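Local coordinates for transcriptional regulator, Crp/Fnr family (Eubacterium rectale ATCC 33656, PDB 3DV8), which probably regulates transcription as a DNA-binding dimer of the Crp/Fnr family, pairing a cyclic nucleotide-binding domain with a helix-turn-helix domain, at residues 71-76 and 160-165; 151-156 and 191-196; 158-161 and 167-170; 174-179 and 184-189; 198-201 and 206-209. All blocks are in the same frame, centred on the assembly; numbering follows the deposited sequence.

Interaction 1: 71-76 and 160-165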
# COMPACT_ATOMS: atom_id res chain seq x y z
N ARG A 71 2.30 0.18 -12.83
CA ARG A 71 2.66 0.81 -14.10
C ARG A 71 1.61 1.86 -14.47
O ARG A 71 0.42 1.71 -14.17
CB ARG A 71 2.78 -0.23 -15.20
CG ARG A 71 4.08 -1.03 -15.17
CD ARG A 71 3.96 -2.24 -16.08
NE ARG A 71 5.23 -2.79 -16.57
CZ ARG A 71 5.36 -3.95 -17.23
NH1 ARG A 71 4.32 -4.77 -17.42
NH2 ARG A 71 6.55 -4.32 -17.65
N LEU A 72 2.08 2.93 -15.12
CA LEU A 72 1.24 4.01 -15.64
C LEU A 72 1.37 3.98 -17.17
O LEU A 72 2.49 3.88 -17.70
CB LEU A 72 1.69 5.35 -15.06
CG LEU A 72 1.69 5.51 -13.53
CD1 LEU A 72 2.25 6.88 -13.19
CD2 LEU A 72 0.29 5.35 -12.93
N PHE A 73 0.23 4.06 -17.86
CA PHE A 73 0.14 4.02 -19.34
C PHE A 73 -0.42 5.34 -19.89
O PHE A 73 -0.51 6.32 -19.14
CB PHE A 73 -0.73 2.82 -19.75
CG PHE A 73 -0.22 1.51 -19.26
CD1 PHE A 73 0.79 0.84 -19.96
CD2 PHE A 73 -0.73 0.95 -18.09
CE1 PHE A 73 1.27 -0.39 -19.51
CE2 PHE A 73 -0.25 -0.29 -17.62
CZ PHE A 73 0.75 -0.97 -18.33
N ASP A 74 -0.77 5.38 -21.18
CA ASP A 74 -1.38 6.57 -21.82
C ASP A 74 -2.60 7.01 -21.02
O ASP A 74 -3.38 6.16 -20.61
CB ASP A 74 -1.82 6.29 -23.28
CG ASP A 74 -0.67 5.84 -24.20
OD1 ASP A 74 0.42 5.50 -23.70
OD2 ASP A 74 -0.86 5.82 -25.43
N MSE A 75 -2.72 8.32 -20.76
CA MSE A 75 -3.82 8.96 -19.99
C MSE A 75 -3.78 8.86 -18.45
O MSE A 75 -4.56 9.56 -17.80
CB MSE A 75 -5.21 8.59 -20.52
CG MSE A 75 -5.47 9.11 -21.89
SE MSE A 75 -6.98 8.27 -22.67
CE MSE A 75 -6.15 6.43 -23.06
N ASP A 76 -2.91 8.03 -17.88
CA ASP A 76 -2.75 7.96 -16.42
C ASP A 76 -2.08 9.24 -15.91
O ASP A 76 -1.50 10.01 -16.68
CB ASP A 76 -1.91 6.75 -15.98
CG ASP A 76 -2.70 5.46 -15.88
OD1 ASP A 76 -3.83 5.49 -15.34
OD2 ASP A 76 -2.17 4.40 -16.28
N THR A 160 2.90 -9.74 -22.58
CA THR A 160 2.41 -10.10 -23.91
C THR A 160 1.19 -9.25 -24.32
O THR A 160 1.08 -8.89 -25.50
CB THR A 160 2.14 -11.63 -24.06
OG1 THR A 160 1.31 -12.09 -22.99
CG2 THR A 160 3.45 -12.41 -24.03
N SER A 161 0.32 -8.89 -23.37
CA SER A 161 -0.83 -8.00 -23.65
C SER A 161 -0.39 -6.58 -23.97
O SER A 161 -0.89 -5.97 -24.91
CB SER A 161 -1.83 -7.97 -22.49
OG SER A 161 -2.42 -9.24 -22.33
N ILE A 162 0.56 -6.07 -23.17
CA ILE A 162 1.12 -4.71 -23.34
C ILE A 162 1.85 -4.57 -24.68
O ILE A 162 1.62 -3.60 -25.42
CB ILE A 162 2.11 -4.36 -22.20
CG1 ILE A 162 1.36 -4.22 -20.87
CG2 ILE A 162 2.83 -3.05 -22.48
CD1 ILE A 162 2.28 -4.09 -19.68
N GLU A 163 2.73 -5.53 -24.97
CA GLU A 163 3.50 -5.56 -26.21
C GLU A 163 2.68 -6.00 -27.44
O GLU A 163 3.11 -5.74 -28.57
CB GLU A 163 4.74 -6.45 -26.08
CG GLU A 163 5.75 -6.08 -24.99
CD GLU A 163 6.29 -4.66 -25.07
OE1 GLU A 163 6.31 -4.05 -26.15
OE2 GLU A 163 6.73 -4.15 -24.02
N GLY A 164 1.53 -6.65 -27.22
CA GLY A 164 0.70 -7.15 -28.31
C GLY A 164 1.41 -8.23 -29.11
O GLY A 164 1.31 -8.26 -30.34
N THR A 165 2.13 -9.10 -28.41
CA THR A 165 2.93 -10.15 -29.03
C THR A 165 3.28 -11.23 -28.00
O THR A 165 3.57 -10.91 -26.85
CB THR A 165 4.21 -9.54 -29.70
OG1 THR A 165 5.00 -10.56 -30.32
CG2 THR A 165 5.06 -8.79 -28.69

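Interaction 2: 151-156 and 191-196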
# COMPACT_ATOMS: atom_id res chain seq x y z
N ARG A 151 2.92 -16.07 -10.20
CA ARG A 151 3.25 -14.66 -10.42
C ARG A 151 4.06 -14.45 -11.70
O ARG A 151 3.86 -13.44 -12.39
CB ARG A 151 3.97 -14.08 -9.19
CG ARG A 151 3.06 -14.12 -7.96
CD ARG A 151 3.70 -13.61 -6.70
NE ARG A 151 4.09 -12.21 -6.84
CZ ARG A 151 5.31 -11.69 -6.64
NH1 ARG A 151 6.34 -12.41 -6.17
NH2 ARG A 151 5.47 -10.38 -6.85
N VAL A 152 4.97 -15.38 -12.02
CA VAL A 152 5.73 -15.36 -13.27
C VAL A 152 4.73 -15.56 -14.43
O VAL A 152 4.74 -14.79 -15.39
CB VAL A 152 6.88 -16.42 -13.31
CG1 VAL A 152 7.56 -16.47 -14.70
CG2 VAL A 152 7.92 -16.12 -12.24
N ALA A 153 3.86 -16.57 -14.31
CA ALA A 153 2.77 -16.83 -15.27
C ALA A 153 1.91 -15.58 -15.50
O ALA A 153 1.60 -15.22 -16.64
CB ALA A 153 1.90 -17.97 -14.79
N SER A 154 1.56 -14.91 -14.41
CA SER A 154 0.77 -13.68 -14.45
C SER A 154 1.49 -12.52 -15.16
O SER A 154 0.87 -11.77 -15.92
CB SER A 154 0.39 -13.26 -13.03
OG SER A 154 -0.49 -12.16 -13.05
N PHE A 155 2.79 -12.39 -14.90
CA PHE A 155 3.61 -11.35 -15.52
C PHE A 155 3.76 -11.58 -17.03
O PHE A 155 3.61 -10.64 -17.82
CB PHE A 155 4.98 -11.22 -14.86
CG PHE A 155 5.90 -10.29 -15.58
CD1 PHE A 155 5.83 -8.92 -15.35
CD2 PHE A 155 6.79 -10.78 -16.56
CE1 PHE A 155 6.65 -8.03 -16.06
CE2 PHE A 155 7.62 -9.90 -17.29
CZ PHE A 155 7.57 -8.52 -17.02
N LEU A 156 4.08 -12.82 -17.42
CA LEU A 156 4.22 -13.17 -18.85
C LEU A 156 2.96 -12.85 -19.66
O LEU A 156 3.06 -12.36 -20.78
CB LEU A 156 4.64 -14.63 -19.04
CG LEU A 156 6.02 -15.06 -18.51
CD1 LEU A 156 6.23 -16.57 -18.73
CD2 LEU A 156 7.18 -14.25 -19.12
N ARG A 191 12.93 -22.17 -17.07
CA ARG A 191 13.36 -23.50 -17.56
C ARG A 191 12.38 -24.63 -17.18
O ARG A 191 12.21 -25.58 -17.95
CB ARG A 191 14.79 -23.81 -17.11
CG ARG A 191 15.80 -22.94 -17.84
CD ARG A 191 17.17 -23.07 -17.24
NE ARG A 191 18.19 -22.42 -18.05
CZ ARG A 191 19.48 -22.32 -17.72
NH1 ARG A 191 19.95 -22.84 -16.57
NH2 ARG A 191 20.32 -21.69 -18.54
N TYR A 192 11.75 -24.50 -16.01
CA TYR A 192 10.65 -25.40 -15.59
C TYR A 192 9.44 -25.22 -16.53
O TYR A 192 8.80 -26.19 -16.92
CB TYR A 192 10.27 -25.17 -14.11
CG TYR A 192 8.94 -25.74 -13.70
CD1 TYR A 192 8.73 -27.13 -13.63
CD2 TYR A 192 7.87 -24.90 -13.37
CE1 TYR A 192 7.47 -27.66 -13.25
CE2 TYR A 192 6.61 -25.42 -12.99
CZ TYR A 192 6.43 -26.79 -12.93
OH TYR A 192 5.20 -27.27 -12.56
N PHE A 193 9.14 -23.96 -16.87
CA PHE A 193 8.07 -23.59 -17.82
C PHE A 193 8.37 -24.15 -19.22
O PHE A 193 7.45 -24.64 -19.89
CB PHE A 193 7.89 -22.05 -17.89
CG PHE A 193 7.07 -21.45 -16.76
CD1 PHE A 193 7.00 -22.02 -15.47
CD2 PHE A 193 6.41 -20.23 -16.98
CE1 PHE A 193 6.25 -21.42 -14.45
CE2 PHE A 193 5.65 -19.62 -15.96
CZ PHE A 193 5.57 -20.21 -14.71
N GLN A 194 9.64 -24.07 -19.64
CA GLN A 194 10.07 -24.62 -20.95
C GLN A 194 9.96 -26.15 -20.98
O GLN A 194 9.51 -26.70 -21.99
CB GLN A 194 11.50 -24.18 -21.34
CG GLN A 194 11.86 -24.52 -22.81
CD GLN A 194 13.23 -24.04 -23.25
OE1 GLN A 194 13.41 -23.62 -24.38
NE2 GLN A 194 14.21 -24.10 -22.36
N VAL A 195 10.39 -26.81 -19.90
CA VAL A 195 10.24 -28.26 -19.75
C VAL A 195 8.74 -28.65 -19.78
O VAL A 195 8.38 -29.65 -20.40
CB VAL A 195 10.98 -28.78 -18.48
CG1 VAL A 195 10.56 -30.19 -18.11
CG2 VAL A 195 12.48 -28.68 -18.70
N GLU A 196 7.88 -27.84 -19.17
CA GLU A 196 6.41 -28.04 -19.20
C GLU A 196 5.71 -27.53 -20.49
O GLU A 196 4.48 -27.58 -20.57
CB GLU A 196 5.76 -27.40 -17.95
CG GLU A 196 6.16 -28.07 -16.63
CD GLU A 196 5.66 -29.51 -16.52
OE1 GLU A 196 4.44 -29.73 -16.66
OE2 GLU A 196 6.49 -30.42 -16.28

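Interaction 3: 158-161 and 167-170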
# COMPACT_ATOMS: atom_id res chain seq x y z
N GLU A 158 0.77 -10.45 -18.75
CA GLU A 158 0.67 -8.99 -18.77
C GLU A 158 1.55 -8.40 -19.86
O GLU A 158 1.06 -7.61 -20.66
CB GLU A 158 1.05 -8.35 -17.43
CG GLU A 158 0.74 -6.82 -17.36
CD GLU A 158 1.31 -6.12 -16.12
OE1 GLU A 158 1.76 -6.79 -15.17
OE2 GLU A 158 1.30 -4.88 -16.11
N GLU A 159 2.84 -8.77 -19.87
CA GLU A 159 3.79 -8.24 -20.88
C GLU A 159 3.38 -8.53 -22.32
O GLU A 159 3.51 -7.64 -23.17
CB GLU A 159 5.24 -8.70 -20.67
CG GLU A 159 6.08 -7.87 -19.73
CD GLU A 159 6.53 -6.52 -20.28
OE1 GLU A 159 5.69 -5.63 -20.51
OE2 GLU A 159 7.75 -6.30 -20.42
N THR A 160 2.90 -9.74 -22.58
CA THR A 160 2.41 -10.10 -23.91
C THR A 160 1.19 -9.25 -24.32
O THR A 160 1.08 -8.89 -25.50
CB THR A 160 2.14 -11.63 -24.06
OG1 THR A 160 1.31 -12.09 -22.99
CG2 THR A 160 3.45 -12.41 -24.03
N SER A 161 0.32 -8.89 -23.37
CA SER A 161 -0.83 -8.00 -23.65
C SER A 161 -0.39 -6.58 -23.97
O SER A 161 -0.89 -5.97 -24.91
CB SER A 161 -1.83 -7.97 -22.49
OG SER A 161 -2.42 -9.24 -22.33
N GLU A 167 5.97 -12.89 -27.99
CA GLU A 167 7.41 -12.92 -28.09
C GLU A 167 7.95 -11.75 -27.28
O GLU A 167 7.84 -10.60 -27.71
CB GLU A 167 7.73 -12.82 -29.59
CG GLU A 167 9.16 -12.73 -30.01
CD GLU A 167 9.32 -13.10 -31.47
OE1 GLU A 167 9.28 -14.31 -31.77
OE2 GLU A 167 9.50 -12.19 -32.32
N LEU A 168 8.47 -12.04 -26.09
CA LEU A 168 9.04 -11.02 -25.19
C LEU A 168 10.56 -10.96 -25.36
O LEU A 168 11.22 -12.01 -25.32
CB LEU A 168 8.68 -11.32 -23.73
CG LEU A 168 7.19 -11.37 -23.38
CD1 LEU A 168 7.02 -11.57 -21.89
CD2 LEU A 168 6.42 -10.11 -23.83
N LYS A 169 11.10 -9.75 -25.57
CA LYS A 169 12.55 -9.52 -25.71
C LYS A 169 13.07 -8.86 -24.43
O LYS A 169 13.50 -7.72 -24.44
CB LYS A 169 12.84 -8.67 -26.96
CG LYS A 169 12.44 -9.33 -28.31
CD LYS A 169 12.11 -8.27 -29.38
CE LYS A 169 11.62 -8.88 -30.69
NZ LYS A 169 12.73 -9.46 -31.48
N ILE A 170 12.97 -9.57 -23.31
CA ILE A 170 13.45 -9.13 -21.98
C ILE A 170 14.40 -10.16 -21.30
O ILE A 170 14.43 -11.36 -21.62
CB ILE A 170 12.30 -8.73 -21.01
CG1 ILE A 170 11.31 -9.89 -20.79
CG2 ILE A 170 11.57 -7.46 -21.51
CD1 ILE A 170 10.17 -9.51 -19.87

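Interaction 4: 174-179 and 184-189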
# COMPACT_ATOMS: atom_id res chain seq x y z
N THR A 174 15.19 -8.37 -15.55
CA THR A 174 14.00 -7.48 -15.63
C THR A 174 12.77 -8.13 -14.98
O THR A 174 12.03 -7.45 -14.27
CB THR A 174 13.63 -7.09 -17.11
OG1 THR A 174 14.81 -6.71 -17.83
CG2 THR A 174 12.62 -5.94 -17.14
N ILE A 175 12.57 -9.42 -15.24
CA ILE A 175 11.45 -10.19 -14.65
C ILE A 175 11.67 -10.25 -13.13
O ILE A 175 10.76 -9.91 -12.38
CB ILE A 175 11.29 -11.62 -15.28
CG1 ILE A 175 11.04 -11.54 -16.80
CG2 ILE A 175 10.14 -12.39 -14.60
CD1 ILE A 175 11.15 -12.86 -17.52
N ALA A 176 12.88 -10.63 -12.69
CA ALA A 176 13.26 -10.64 -11.26
C ALA A 176 13.03 -9.28 -10.59
O ALA A 176 12.52 -9.22 -9.47
CB ALA A 176 14.72 -11.06 -11.08
N ASN A 177 13.39 -8.20 -11.28
CA ASN A 177 13.19 -6.82 -10.81
C ASN A 177 11.71 -6.40 -10.76
O ASN A 177 11.34 -5.57 -9.94
CB ASN A 177 14.01 -5.82 -11.63
CG ASN A 177 15.53 -6.00 -11.44
OD1 ASN A 177 15.99 -6.70 -10.54
ND2 ASN A 177 16.31 -5.35 -12.30
N HIS A 178 10.88 -6.96 -11.64
CA HIS A 178 9.43 -6.73 -11.59
C HIS A 178 8.76 -7.40 -10.40
O HIS A 178 7.90 -6.80 -9.77
CB HIS A 178 8.73 -7.19 -12.88
CG HIS A 178 8.80 -6.19 -13.98
ND1 HIS A 178 8.25 -4.93 -13.85
CD2 HIS A 178 9.28 -6.26 -15.25
CE1 HIS A 178 8.43 -4.26 -14.98
NE2 HIS A 178 9.04 -5.05 -15.84
N LEU A 179 9.17 -8.64 -10.09
CA LEU A 179 8.56 -9.47 -9.06
C LEU A 179 9.21 -9.47 -7.67
O LEU A 179 8.64 -10.07 -6.75
CB LEU A 179 8.52 -10.93 -9.58
CG LEU A 179 7.83 -11.18 -10.93
CD1 LEU A 179 7.92 -12.65 -11.27
CD2 LEU A 179 6.37 -10.74 -10.92
N GLU A 184 18.57 -15.84 -10.89
CA GLU A 184 18.78 -17.29 -10.84
C GLU A 184 17.47 -18.06 -10.58
O GLU A 184 17.24 -19.09 -11.21
CB GLU A 184 19.87 -17.63 -9.80
CG GLU A 184 20.26 -19.11 -9.71
CD GLU A 184 21.05 -19.64 -10.91
OE1 GLU A 184 22.26 -19.33 -11.00
OE2 GLU A 184 20.49 -20.43 -11.73
N VAL A 185 16.64 -17.55 -9.67
CA VAL A 185 15.32 -18.16 -9.37
C VAL A 185 14.37 -18.03 -10.57
O VAL A 185 13.61 -18.95 -10.86
CB VAL A 185 14.66 -17.56 -8.08
CG1 VAL A 185 13.36 -18.26 -7.77
CG2 VAL A 185 15.58 -17.70 -6.88
N ILE A 186 14.40 -16.87 -11.24
CA ILE A 186 13.58 -16.62 -12.43
C ILE A 186 14.03 -17.56 -13.56
O ILE A 186 13.19 -18.20 -14.18
CB ILE A 186 13.63 -15.12 -12.91
CG1 ILE A 186 13.07 -14.16 -11.85
CG2 ILE A 186 12.86 -14.93 -14.22
CD1 ILE A 186 11.61 -14.37 -11.48
N THR A 187 15.34 -17.64 -13.81
CA THR A 187 15.90 -18.56 -14.84
C THR A 187 15.47 -20.01 -14.60
O THR A 187 15.08 -20.70 -15.54
CB THR A 187 17.43 -18.50 -14.90
OG1 THR A 187 17.82 -17.14 -15.06
CG2 THR A 187 17.96 -19.32 -16.07
N ARG A 188 15.54 -20.45 -13.33
CA ARG A 188 15.14 -21.81 -12.91
C ARG A 188 13.66 -22.04 -13.25
O ARG A 188 13.29 -23.10 -13.78
CB ARG A 188 15.29 -21.99 -11.38
CG ARG A 188 15.84 -23.34 -10.92
CD ARG A 188 17.32 -23.22 -10.51
NE ARG A 188 17.46 -22.37 -9.30
CZ ARG A 188 18.61 -21.97 -8.74
NH1 ARG A 188 19.80 -22.30 -9.26
NH2 ARG A 188 18.56 -21.19 -7.65
N MSE A 189 12.83 -21.02 -12.94
CA MSE A 189 11.38 -21.03 -13.16
C MSE A 189 11.01 -21.05 -14.64
O MSE A 189 10.07 -21.76 -15.01
CB MSE A 189 10.72 -19.80 -12.52
CG MSE A 189 9.21 -19.86 -12.43
SE MSE A 189 8.62 -21.28 -11.24
CE MSE A 189 9.29 -20.59 -9.51

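Interaction 5: 198-201 and 206-209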
# COMPACT_ATOMS: atom_id res chain seq x y z
N LEU A 198 5.21 -24.47 -21.63
CA LEU A 198 4.51 -23.19 -21.50
C LEU A 198 5.18 -22.07 -22.30
O LEU A 198 4.49 -21.19 -22.84
CB LEU A 198 4.40 -22.78 -20.03
CG LEU A 198 3.70 -23.77 -19.09
CD1 LEU A 198 3.72 -23.21 -17.67
CD2 LEU A 198 2.27 -24.08 -19.53
N VAL A 199 6.51 -22.10 -22.34
CA VAL A 199 7.33 -21.10 -23.05
C VAL A 199 8.49 -21.74 -23.79
O VAL A 199 8.81 -22.90 -23.53
CB VAL A 199 7.93 -20.05 -22.06
CG1 VAL A 199 6.84 -19.34 -21.30
CG2 VAL A 199 8.91 -20.71 -21.08
N LYS A 200 9.08 -20.99 -24.71
CA LYS A 200 10.31 -21.37 -25.42
C LYS A 200 11.36 -20.30 -25.07
O LYS A 200 11.07 -19.10 -25.12
CB LYS A 200 10.09 -21.42 -26.93
CG LYS A 200 11.31 -21.91 -27.71
CD LYS A 200 11.08 -22.00 -29.20
CE LYS A 200 10.84 -20.63 -29.84
NZ LYS A 200 10.79 -20.70 -31.32
N LEU A 201 12.56 -20.75 -24.71
CA LEU A 201 13.67 -19.87 -24.34
C LEU A 201 14.73 -19.92 -25.42
O LEU A 201 15.11 -21.01 -25.85
CB LEU A 201 14.27 -20.28 -22.99
CG LEU A 201 13.31 -20.29 -21.80
CD1 LEU A 201 13.99 -20.88 -20.58
CD2 LEU A 201 12.78 -18.88 -21.52
N ILE A 206 11.91 -14.77 -24.80
CA ILE A 206 10.99 -15.72 -24.18
C ILE A 206 9.75 -15.71 -25.09
O ILE A 206 9.16 -14.65 -25.31
CB ILE A 206 10.58 -15.33 -22.74
CG1 ILE A 206 11.79 -14.96 -21.88
CG2 ILE A 206 9.79 -16.47 -22.08
CD1 ILE A 206 11.40 -14.51 -20.47
N THR A 207 9.40 -16.85 -25.67
CA THR A 207 8.23 -16.97 -26.54
C THR A 207 7.18 -17.76 -25.78
O THR A 207 7.45 -18.88 -25.37
CB THR A 207 8.56 -17.69 -27.85
OG1 THR A 207 9.70 -17.07 -28.45
CG2 THR A 207 7.36 -17.64 -28.81
N ILE A 208 6.00 -17.17 -25.59
CA ILE A 208 4.90 -17.83 -24.88
C ILE A 208 4.31 -18.84 -25.86
O ILE A 208 3.87 -18.46 -26.94
CB ILE A 208 3.81 -16.82 -24.39
CG1 ILE A 208 4.42 -15.63 -23.61
CG2 ILE A 208 2.74 -17.52 -23.57
CD1 ILE A 208 5.43 -16.00 -22.57
N LEU A 209 4.35 -20.12 -25.48
CA LEU A 209 3.85 -21.22 -26.31
C LEU A 209 2.39 -21.56 -25.99
O LEU A 209 1.60 -21.74 -26.92
CB LEU A 209 4.74 -22.46 -26.19
CG LEU A 209 6.18 -22.35 -26.69
CD1 LEU A 209 6.90 -23.65 -26.40
CD2 LEU A 209 6.27 -22.02 -28.16

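Interaction 1: 71-76 and 160-165
R71 on strand 66-72 and F73 just along the chain from it, in the cyclic nucleotide-binding domain, meet a single side chain of the DNA-binding half, I162 on the last turn of helix 148-163. The contact is small, 122 Å² over both sides, and the nearest backbones, F73 and I162, stay 9.7 Å apart between CA atoms, so the side chains alone span the gap. I162 reaches out with CD1. That methyl lies at the edge of the F73 ring, near its plane, 3.7 Å from CZ, while I162 CG1 comes to 4.1 Å of F73 CE1; the two side chains run at about a right angle. R71 gets there by length: with CG anti to the carbonyl carbon (chi1 -78°) and the chain extended from CG to NE, its NH1 reaches I162 CD1, the two side chains meeting at a slant. The polar end of R71 is committed elsewhere, through a salt bridge from NE to E98 and weak, long ion pairs to E158 and E159. F73 is steadied by its own turn: a type II beta turn runs from F73 to D76, and F73 N donates a nearly straight bond to D76 OD2 (2.9 Å, 176°) on the anti lone pair of that oxygen. No hydrogen bond joins the two segments. Across this domain boundary, then, I162 contributes apolar contact only, whereas the arginine is probably oriented largely by its acidic partners, chiefly E98, and its weak pairs to the helix probably add a modest electrostatic pull.

Interaction 2: 151-156 and 191-196
F193 meets V152, A153 and L156 inside the winged helix-turn-helix domain, where helix 183-195, the second helix of the DNA-binding motif, lies across helix 148-163. The axes of the short segments pass 12.2 Å apart at -79°, a wide separation bridged by one aromatic side chain. From the F193 CA the chain heads for the other helix, and its CB packs beside V199 of the following strand. With chi1 at -81°, CG sits anti to the carbonyl carbon, which places the ring beside the backbone N and directs its CD2 and CE2 edge to V152, A153 and L156. On the ring, CD2 comes first, 4.1 Å from L156 CD1, a methyl at the ring edge near its plane. Next comes CE2, lying 3.9 Å from V152 CG1, which approaches obliquely, and 4.3 Å from A153 CB. The ring therefore lodges among three residues spanning one helical turn, and its other neighbours include L214 and L217 of helix 211-219. All four residues that touch are buried, and no hydrogen bond crosses between the segments. An alanine at this place would remove the whole ring and would probably open a gap between the two helices, leaving V152 and L156 without their aromatic partner. At the far end, the backbone N of A153 lies in the plane of the ring at its edge, 3.9 Å from F193 CE2 and 4.0 Å from F193 CZ.

Interaction 3: 158-161 and 167-170
T160 and L168 are the closest backbone positions here, 6.8 Å apart between CA atoms, where the helical segment 158-161 faces the short strand 167-168 and the residues after it. One segment is helical and the other extended, and no hydrogen bond links them; the 193 Å² buried on both sides together is made mainly by side chains of 167-170 resting on side-chain and backbone atoms of the helix. L168 contributes the largest single share, with E159 close behind. The L168 chi1 of -60° sets CG anti to the carbonyl carbon and brings both methyls onto one carbon of the helix: CD1 lies 3.6 Å from E159 CB, and CD2 lies 3.7 Å from that same E159 CB. L168 CD2 also comes within 3.8 Å of both T160 CG2 and T160 N, the two side chains crossing at about a right angle. The methyl of T160 is thus given to the apolar side, while its OG1 bonds back to L156 O within the helix. E159 bends at chi2 (-74°), and its OE2 comes 4.1 Å from both CD1 and CG2 of I170. A carboxylate oxygen beside methyls gains little from them. L168 also packs on L156, and its backbone bonds to I206. A helix that turns back into a short edge strand of a three-stranded antiparallel sheet, just ahead of the helix-turn-helix, is the layout of the winged-helix DNA-binding domain of Crp/Fnr regulators.

Interaction 4: 174-179 and 184-189
No flat group takes part where I175, A176 and L179 meet I186; the flat groups of these segments, the H178 ring and the R188 guanidinium, lie elsewhere on the two helices. The H178 ring meets that of F155, their planes at about 35°. E184 O sits over one face of the R188 guanidinium, displaced from its centre. E184 OE2 is 3.2 Å from R188 NH1 but well out of the guanidinium plane, so this salt bridge rests on charge without a directed N-H. The contact itself is aliphatic and buried. I186 enters with three carbons: CG2 lies 3.7 Å from I175 CG2, CG1 lies 3.6 Å from A176 CB, and CD1 lies 4.1 Å from L179 CD1. Its chi2 of -62° folds CD1 over toward L179. A176, with only a methyl, probably helps the segment axes approach to 9.1 Å, crossing at 110°. A serine in place of I186 would probably cost I175 CG2 and L179 CD1 their contacts with this helix and open a gap beside A176. These are the two helices of the helix-turn-helix, with helix 183-195 in the position that reads DNA in Crp relatives. I175 also packs on F155, and L179 also on V152, of helix 148-163, while H178 bonds to T68 of strand 66-72.

Interaction 5: 198-201 and 206-209
K200 and T207 form the hydrogen-bonded pair of the antiparallel hairpin made by strands 199-202 and 205-208, and two backbone bonds join them: K200 N gives to T207 O (2.7 Å, 161°), and T207 N gives to K200 O (2.9 Å, 176°). A third bond, L209 N to L198 O (2.9 Å), continues the pairing past the end of the strand. The acceptors of the central pair also have a C-H neighbour each: V199 CA lies 3.2 Å from T207 O, and I206 CA lies 3.5 Å from K200 O. Outer polar groups are met by other parts of the domain. L201 N is bonded to Q194 OE1 on helix 183-195, I208 O accepts from N166 ND2, and the backbone of I206 bonds to L168 in the third strand.

V199, L201, I206 and I208 share one face of the hairpin. There V199 CG1 meets I208 CD1 at 3.8 Å, and L201 CD2 meets I206 CG2 at 3.9 Å, the latter two side chains lying side by side and pointing the same way; F193, L190 and L156 cover this face. K200 and T207 lie on the other face, also side by side; with K200 CG anti to the backbone N (chi1 -176°) and the chain bent at chi3, K200 CE passes near T207 OG1. L209 bends over the strand end and puts CD1 3.5 Å from V199 O. The hairpin is the wing of the winged helix-turn-helix domain: three backbone bonds tie the two segments, Q194, N166 and L168 meet the outward groups named, and the apolar face packs on the helices.

In the fold
Interactions 2, 3, 4 and 5 all lie within the winged helix-turn-helix domain, with centres about 8 to 15 Å apart. Interaction 1 lies at the boundary with the cyclic nucleotide-binding domain, about 20 Å from interactions 2, 4 and 5 but only about 10 Å from interaction 3. Helix 148-163 serves interactions 1, 2 and 3. Along the chain, the segments of interaction 1 alternate with those of interaction 2, whose loop encloses interactions 3 and 4; interactions 4 and 5 follow after interaction 1 closes, and interaction 5 shares a sheet with interaction 3. R71 also comes near H178 of helix 172-179, so interaction 1 and its surroundings mark the interface of the two domains.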